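Local structure of BlEst2 (Bacillus licheniformis, 6WPX) at residues A[214-219]-A[253-258]; A[404-409]-A[454-459]. The protein probably hydrolyses ester bonds as a lipase or esterase, and its C-terminal domain is autoinhibitory. All coordinates share one frame; numbering follows the deposited sequence.

Contact 1 of 2, residues A[214-219]-A[253-258]; sequences GSALFF and DHFSII
Leu217 and Phe255 both carry CG anti to the carbonyl carbon (chi1 -65° and -58°), and these torsions bring the leucine branch over the phenylalanine ring. The contact joins two loops of the alpha/beta-hydrolase fold: Ser215 to Phe218 is a type I turn with Leu217 as N-cap of helix 218-224, while Asp253 opens an Asx turn leading into a short 3-10 segment. Leu217 CD1 makes a CH-pi contact over one face of the Phe255 ring, 3.8 Å from its centroid and 16° off the normal. Ala216 CB comes to the edge instead, in the ring plane, 3.9 Å from Phe255 CE2. The same leucine methyl also reaches the base of His254, CD1 to CB 4.1 Å. Beyond that CB the imidazole leads away: its ND1 is hydrogen-bonded to Asp231, it stacks on Tyr118 and it touches Ser119, consistent with the Ser-His-Asp triad of this fold. Phe255 also touches Ala346. Asp253 fixes the turn, since OD1 accepts from Phe255 N at 2.9 Å on its anti side and from Ser256 N at 2.8 Å from above the carboxylate plane, while Leu217 CD1 lies 3.8 Å from that same OD1.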
ATOM      1  N   GLY A 214       9.982 -15.622  -4.577  1.00 28.74           N
ATOM      2  CA  GLY A 214      10.994 -15.835  -3.549  1.00 28.97           C
ATOM      3  C   GLY A 214      11.498 -14.561  -2.905  1.00 31.15           C
ATOM      4  O   GLY A 214      12.208 -14.640  -1.910  1.00 31.05           O
ATOM      5  N   SER A 215      11.165 -13.380  -3.476  1.00 26.62           N
ATOM      6  CA  SER A 215      11.631 -12.080  -2.964  1.00 26.44           C
ATOM      7  C   SER A 215      10.576 -11.328  -2.149  1.00 29.17           C
ATOM      8  O   SER A 215       9.393 -11.655  -2.229  1.00 29.45           O
ATOM      9  CB  SER A 215      12.180 -11.214  -4.099  1.00 29.49           C
ATOM     10  OG  SER A 215      11.149 -10.745  -4.955  1.00 37.28           O
ATOM     11  N   ALA A 216      11.005 -10.304  -1.393  1.00 25.48           N
ATOM     12  CA  ALA A 216      10.178  -9.498  -0.488  1.00 25.66           C
ATOM     13  C   ALA A 216       8.976  -8.765  -1.111  1.00 30.60           C
ATOM     14  O   ALA A 216       8.107  -8.332  -0.358  1.00 32.09           O
ATOM     15  CB  ALA A 216      11.043  -8.494   0.256  1.00 26.76           C
ATOM     16  N   LEU A 217       8.929  -8.571  -2.430  1.00 23.05           N
ATOM     17  CA  LEU A 217       7.764  -7.853  -3.003  1.00 18.69           C
ATOM     18  C   LEU A 217       6.906  -8.755  -3.890  1.00 20.52           C
ATOM     19  O   LEU A 217       6.072  -8.261  -4.654  1.00 19.10           O
ATOM     20  CB  LEU A 217       8.209  -6.569  -3.748  1.00 16.78           C
ATOM     21  CG  LEU A 217       8.850  -5.449  -2.898  1.00 19.91           C
ATOM     22  CD1 LEU A 217       9.609  -4.448  -3.799  1.00 19.76           C
ATOM     23  CD2 LEU A 217       7.799  -4.702  -2.086  1.00 18.41           C
ATOM     24  N   PHE A 218       7.095 -10.066  -3.779  1.00 17.01           N
ATOM     25  CA  PHE A 218       6.253 -11.029  -4.520  1.00 15.89           C
ATOM     26  C   PHE A 218       4.823 -10.975  -3.955  1.00 17.17           C
ATOM     27  O   PHE A 218       3.922 -10.687  -4.706  1.00 14.52           O
ATOM     28  CB  PHE A 218       6.779 -12.459  -4.458  1.00 17.38           C
ATOM     29  CG  PHE A 218       5.932 -13.390  -5.279  1.00 19.51           C
ATOM     30  CD1 PHE A 218       5.893 -13.278  -6.656  1.00 23.49           C
ATOM     31  CD2 PHE A 218       5.112 -14.329  -4.682  1.00 21.08           C
ATOM     32  CE1 PHE A 218       5.101 -14.119  -7.415  1.00 24.74           C
ATOM     33  CE2 PHE A 218       4.329 -15.180  -5.440  1.00 23.25           C
ATOM     34  CZ  PHE A 218       4.318 -15.064  -6.802  1.00 22.96           C
ATOM     35  N   PHE A 219       4.661 -11.249  -2.661  1.00 15.83           N
ATOM     36  CA  PHE A 219       3.325 -11.207  -2.016  1.00 15.45           C
ATOM     37  C   PHE A 219       2.641  -9.863  -2.286  1.00 15.89           C
ATOM     38  O   PHE A 219       1.566  -9.886  -2.791  1.00 13.26           O
ATOM     39  CB  PHE A 219       3.334 -11.488  -0.516  1.00 17.43           C
ATOM     40  CG  PHE A 219       2.074 -10.991   0.147  1.00 18.48           C
ATOM     41  CD1 PHE A 219       0.861 -11.611  -0.084  1.00 18.09           C
ATOM     42  CD2 PHE A 219       2.088  -9.864   0.950  1.00 17.96           C
ATOM     43  CE1 PHE A 219      -0.299 -11.127   0.490  1.00 17.76           C
ATOM     44  CE2 PHE A 219       0.924  -9.395   1.534  1.00 18.85           C
ATOM     45  CZ  PHE A 219      -0.269 -10.023   1.296  1.00 16.42           C
ATOM     46  N   ASP A 253      10.521  -1.564  -9.080  1.00 14.02           N
ATOM     47  CA  ASP A 253       9.706  -2.091  -8.017  1.00 13.95           C
ATOM     48  C   ASP A 253       9.848  -1.050  -6.917  1.00 18.09           C
ATOM     49  O   ASP A 253      10.614  -0.079  -7.078  1.00 15.18           O
ATOM     50  CB  ASP A 253      10.108  -3.525  -7.590  1.00 14.95           C
ATOM     51  CG  ASP A 253      11.533  -3.711  -7.096  1.00 19.22           C
ATOM     52  OD1 ASP A 253      11.979  -2.913  -6.271  1.00 18.67           O
ATOM     53  OD2 ASP A 253      12.156  -4.717  -7.464  1.00 31.22           O
ATOM     54  N   HIS A 254       9.138  -1.237  -5.804  1.00 14.09           N
ATOM     55  CA  HIS A 254       9.176  -0.261  -4.716  1.00 13.05           C
ATOM     56  C   HIS A 254      10.568  -0.035  -4.123  1.00 16.60           C
ATOM     57  O   HIS A 254      10.807   1.043  -3.617  1.00 14.49           O
ATOM     58  CB  HIS A 254       8.172  -0.632  -3.616  1.00 13.27           C
ATOM     59  CG  HIS A 254       7.711   0.553  -2.845  1.00 16.67           C
ATOM     60  ND1 HIS A 254       7.017   1.611  -3.467  1.00 19.20           N
ATOM     61  CD2 HIS A 254       7.833   0.820  -1.532  1.00 17.58           C
ATOM     62  CE1 HIS A 254       6.767   2.472  -2.503  1.00 17.89           C
ATOM     63  NE2 HIS A 254       7.263   2.050  -1.332  1.00 18.05           N
ATOM     64  N   PHE A 255      11.473  -1.024  -4.191  1.00 14.64           N
ATOM     65  CA  PHE A 255      12.830  -0.831  -3.670  1.00 16.19           C
ATOM     66  C   PHE A 255      13.745  -0.203  -4.717  1.00 17.02           C
ATOM     67  O   PHE A 255      14.511   0.680  -4.386  1.00 18.49           O
ATOM     68  CB  PHE A 255      13.450  -2.153  -3.160  1.00 19.35           C
ATOM     69  CG  PHE A 255      12.678  -2.874  -2.077  1.00 21.33           C
ATOM     70  CD1 PHE A 255      11.951  -2.166  -1.128  1.00 24.28           C
ATOM     71  CD2 PHE A 255      12.736  -4.252  -1.966  1.00 23.96           C
ATOM     72  CE1 PHE A 255      11.250  -2.831  -0.119  1.00 24.57           C
ATOM     73  CE2 PHE A 255      12.053  -4.915  -0.941  1.00 25.67           C
ATOM     74  CZ  PHE A 255      11.311  -4.199  -0.033  1.00 22.88           C
ATOM     75  N   SER A 256      13.669  -0.655  -5.970  1.00 11.52           N
ATOM     76  CA  SER A 256      14.563  -0.158  -7.009  1.00 13.72           C
ATOM     77  C   SER A 256      14.296   1.311  -7.455  1.00 18.02           C
ATOM     78  O   SER A 256      15.187   1.952  -8.018  1.00 17.57           O
ATOM     79  CB  SER A 256      14.568  -1.102  -8.209  1.00 14.59           C
ATOM     80  OG  SER A 256      13.401  -0.926  -8.990  1.00 16.35           O
ATOM     81  N   ILE A 257      13.078   1.813  -7.236  1.00 14.11           N
ATOM     82  CA  ILE A 257      12.665   3.162  -7.657  1.00 12.76           C
ATOM     83  C   ILE A 257      13.480   4.286  -6.970  1.00 17.01           C
ATOM     84  O   ILE A 257      13.497   5.408  -7.463  1.00 17.75           O
ATOM     85  CB  ILE A 257      11.130   3.363  -7.501  1.00 13.64           C
ATOM     86  CG1 ILE A 257      10.617   4.494  -8.436  1.00 12.66           C
ATOM     87  CG2 ILE A 257      10.722   3.585  -6.016  1.00 12.88           C
ATOM     88  CD1 ILE A 257       9.070   4.640  -8.470  1.00 14.44           C
ATOM     89  N   ILE A 258      14.155   3.984  -5.868  1.00 14.83           N
ATOM     90  CA  ILE A 258      14.982   4.995  -5.185  1.00 14.25           C
ATOM     91  C   ILE A 258      16.456   4.827  -5.448  1.00 16.69           C
ATOM     92  O   ILE A 258      17.249   5.605  -4.910  1.00 16.35           O
ATOM     93  CB  ILE A 258      14.707   5.133  -3.670  1.00 16.26           C
ATOM     94  CG1 ILE A 258      14.946   3.811  -2.909  1.00 16.34           C
ATOM     95  CG2 ILE A 258      13.321   5.703  -3.481  1.00 16.58           C
ATOM     96  CD1 ILE A 258      15.204   4.016  -1.382  1.00 23.03           C
TER

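Contact 2 of 2, residues A[404-409]-A[454-459]; sequences LANVKA and SGKTAD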
ATOM      1  N   LEU A 404     -24.372 -16.281 -10.380  1.00 46.08           N
ATOM      2  CA  LEU A 404     -23.983 -16.819  -9.073  1.00 43.49           C
ATOM      3  C   LEU A 404     -25.235 -17.235  -8.295  1.00 50.82           C
ATOM      4  O   LEU A 404     -26.222 -16.484  -8.272  1.00 51.50           O
ATOM      5  CB  LEU A 404     -23.180 -15.794  -8.258  1.00 40.68           C
ATOM      6  CG  LEU A 404     -21.756 -15.470  -8.714  1.00 41.42           C
ATOM      7  CD1 LEU A 404     -21.033 -14.643  -7.669  1.00 38.84           C
ATOM      8  CD2 LEU A 404     -20.965 -16.723  -9.017  1.00 40.71           C
ATOM      9  N   ALA A 405     -25.145 -18.424  -7.676  1.00 47.49           N
ATOM     10  CA  ALA A 405     -26.241 -19.101  -6.942  1.00 47.74           C
ATOM     11  C   ALA A 405     -25.943 -19.301  -5.452  1.00 49.98           C
ATOM     12  O   ALA A 405     -24.807 -19.653  -5.121  1.00 48.48           O
ATOM     13  CB  ALA A 405     -26.499 -20.434  -7.591  1.00 49.62           C
ATOM     14  N   ASN A 406     -26.979 -19.124  -4.624  1.00 46.30           N
ATOM     15  CA  ASN A 406     -26.976 -19.310  -3.148  1.00 44.57           C
ATOM     16  C   ASN A 406     -25.899 -18.417  -2.514  1.00 46.45           C
ATOM     17  O   ASN A 406     -25.180 -18.916  -1.642  1.00 44.38           O
ATOM     18  CB  ASN A 406     -26.781 -20.780  -2.775  1.00 44.12           C
ATOM     19  CG  ASN A 406     -27.570 -21.778  -3.607  1.00 66.99           C
ATOM     20  OD1 ASN A 406     -28.516 -21.430  -4.302  1.00 61.67           O
ATOM     21  ND2 ASN A 406     -27.175 -23.036  -3.561  1.00 54.57           N
ATOM     22  N   VAL A 407     -25.863 -17.135  -2.870  1.00 42.49           N
ATOM     23  CA  VAL A 407     -24.786 -16.227  -2.387  1.00 41.57           C
ATOM     24  C   VAL A 407     -25.026 -15.749  -0.959  1.00 45.14           C
ATOM     25  O   VAL A 407     -26.027 -15.103  -0.712  1.00 48.15           O
ATOM     26  CB  VAL A 407     -24.549 -15.008  -3.300  1.00 45.82           C
ATOM     27  CG1 VAL A 407     -23.497 -14.086  -2.701  1.00 43.97           C
ATOM     28  CG2 VAL A 407     -24.203 -15.375  -4.728  1.00 46.06           C
ATOM     29  N   LYS A 408     -24.042 -15.967  -0.092  1.00 36.55           N
ATOM     30  CA  LYS A 408     -24.091 -15.531   1.301  1.00 35.24           C
ATOM     31  C   LYS A 408     -22.936 -14.548   1.556  1.00 36.91           C
ATOM     32  O   LYS A 408     -21.907 -14.617   0.865  1.00 35.22           O
ATOM     33  CB  LYS A 408     -23.996 -16.725   2.264  1.00 38.06           C
ATOM     34  CG  LYS A 408     -25.232 -17.627   2.259  1.00 54.05           C
ATOM     35  CD  LYS A 408     -26.350 -17.112   3.175  1.00 65.39           C
ATOM     36  CE  LYS A 408     -27.604 -17.943   3.058  1.00 77.90           C
ATOM     37  NZ  LYS A 408     -28.749 -17.307   3.758  1.00 88.48           N
ATOM     38  N   ALA A 409     -23.124 -13.625   2.524  1.00 30.95           N
ATOM     39  CA  ALA A 409     -22.144 -12.617   2.906  1.00 28.97           C
ATOM     40  C   ALA A 409     -22.155 -12.409   4.404  1.00 33.06           C
ATOM     41  O   ALA A 409     -23.186 -12.048   4.963  1.00 34.45           O
ATOM     42  CB  ALA A 409     -22.440 -11.307   2.210  1.00 30.58           C
ATOM     43  N   SER A 454     -19.580 -16.355  -0.105  1.00 25.74           N
ATOM     44  CA  SER A 454     -19.618 -17.777  -0.406  1.00 26.32           C
ATOM     45  C   SER A 454     -20.854 -18.051  -1.273  1.00 31.80           C
ATOM     46  O   SER A 454     -21.793 -17.258  -1.289  1.00 31.67           O
ATOM     47  CB  SER A 454     -19.700 -18.603   0.877  1.00 26.13           C
ATOM     48  OG  SER A 454     -20.858 -18.257   1.619  1.00 38.15           O
ATOM     49  N   GLY A 455     -20.836 -19.191  -1.944  1.00 29.31           N
ATOM     50  CA  GLY A 455     -21.919 -19.660  -2.792  1.00 30.50           C
ATOM     51  C   GLY A 455     -21.423 -20.623  -3.844  1.00 35.50           C
ATOM     52  O   GLY A 455     -20.363 -21.234  -3.698  1.00 34.66           O
ATOM     53  N   LYS A 456     -22.180 -20.744  -4.926  1.00 34.91           N
ATOM     54  CA  LYS A 456     -21.878 -21.638  -6.029  1.00 35.28           C
ATOM     55  C   LYS A 456     -21.760 -20.847  -7.306  1.00 38.23           C
ATOM     56  O   LYS A 456     -22.451 -19.839  -7.454  1.00 38.06           O
ATOM     57  CB  LYS A 456     -23.024 -22.646  -6.179  1.00 39.01           C
ATOM     58  CG  LYS A 456     -22.790 -23.991  -5.510  1.00 48.85           C
ATOM     59  CD  LYS A 456     -24.082 -24.840  -5.507  1.00 58.59           C
ATOM     60  CE  LYS A 456     -24.698 -25.039  -6.877  1.00 66.44           C
ATOM     61  NZ  LYS A 456     -25.969 -25.806  -6.834  1.00 72.13           N
ATOM     62  N   THR A 457     -20.920 -21.325  -8.246  1.00 34.90           N
ATOM     63  CA  THR A 457     -20.776 -20.713  -9.578  1.00 37.05           C
ATOM     64  C   THR A 457     -21.861 -21.299 -10.514  1.00 45.91           C
ATOM     65  O   THR A 457     -22.621 -22.177 -10.084  1.00 46.39           O
ATOM     66  CB  THR A 457     -19.343 -20.920 -10.139  1.00 47.22           C
ATOM     67  OG1 THR A 457     -19.168 -22.288 -10.515  1.00 51.06           O
ATOM     68  CG2 THR A 457     -18.251 -20.505  -9.149  1.00 41.34           C
ATOM     69  N   ALA A 458     -21.912 -20.851 -11.789  1.00 46.22           N
ATOM     70  CA  ALA A 458     -22.858 -21.369 -12.788  1.00 48.98           C
ATOM     71  C   ALA A 458     -22.674 -22.864 -13.096  1.00 55.71           C
ATOM     72  O   ALA A 458     -23.652 -23.534 -13.424  1.00 57.01           O
ATOM     73  CB  ALA A 458     -22.760 -20.560 -14.067  1.00 50.49           C
ATOM     74  N   ASP A 459     -21.441 -23.382 -12.977  1.00 51.96           N
ATOM     75  CA  ASP A 459     -21.126 -24.824 -13.203  1.00 51.78           C
ATOM     76  C   ASP A 459     -21.209 -25.656 -11.916  1.00 51.68           C
ATOM     77  O   ASP A 459     -20.631 -26.737 -11.907  1.00 51.72           O
ATOM     78  CB  ASP A 459     -19.780 -25.057 -13.884  1.00 53.88           C
ATOM     79  CG  ASP A 459     -18.575 -24.564 -13.102  1.00 62.51           C
ATOM     80  OD1 ASP A 459     -18.355 -25.047 -11.966  1.00 63.30           O
ATOM     81  OD2 ASP A 459     -17.869 -23.719 -13.643  1.00 67.11           O
TER
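Asn406 and Lys456 run side by side and point the same way, with Asn406 ND2 4.1 Å from Lys456 CD, a loose contact of the amide nitrogen with one methylene; Lys456 NZ makes a weak hydrogen bond to Asn460 OD1. Asn406 belongs to a beta bulge, in which Asn406 and Val407 lie opposite Gly455, where the chain turns a corner into strand 407-417, antiparallel to 445-456. Asn406 adopts a left-handed backbone conformation (phi 57°, psi 49°). On either side of the bulge lies a hydrogen-bonded pair. Ala405 N to Lys456 O (3.1 Å) and Lys456 N to Ala405 O (2.9 Å) close one; Lys408 N to Ser454 O (2.9 Å) and Ser454 N to Lys408 O (3.1 Å) close the other. The side chains of these four residues share one face. There Ser454 holds OG between its backbone N and carbonyl carbon (chi1 59°), 3.6 Å from Lys408 CB. The carbonyls of Ala405 and Asn406 crowd Gly455, which has no side chain, and Asn406 O comes within 3.5 Å of Gly455 CA. Leu404 is turned to helix 389-397, packing on Leu389 and Ile393, while its CD2 comes 4.0 Å from Thr457 CA. Lys408 offers only CB and Lys456 its CB and CD; with main-chain bonds doing the joining, the contact depends little on side-chain polarity.

In the fold
The two contacts share no helix or strand, and their centres are 36 Å apart. Contact 1 is partly buried, nearer the middle of the chain, and joins the turn that starts helix 218-224 to the loop before helix 260-267. Contact 2 lies at the surface, its centre about 30 Å from the centre of the chain, near where strand 407-417 begins and 445-456 ends, two neighbouring inner strands of a C-terminal antiparallel sheet. Their chemistry follows. Segments 214-219 and 253-258 meet through apolar side chains, with the polar bonds made within each segment or to residues outside, whereas 404-409 and 454-459 are tied by main-chain bonds. Phe255 of contact 1 also lies on Ala346, which is compatible with the autoinhibitory role of the C-terminal domain.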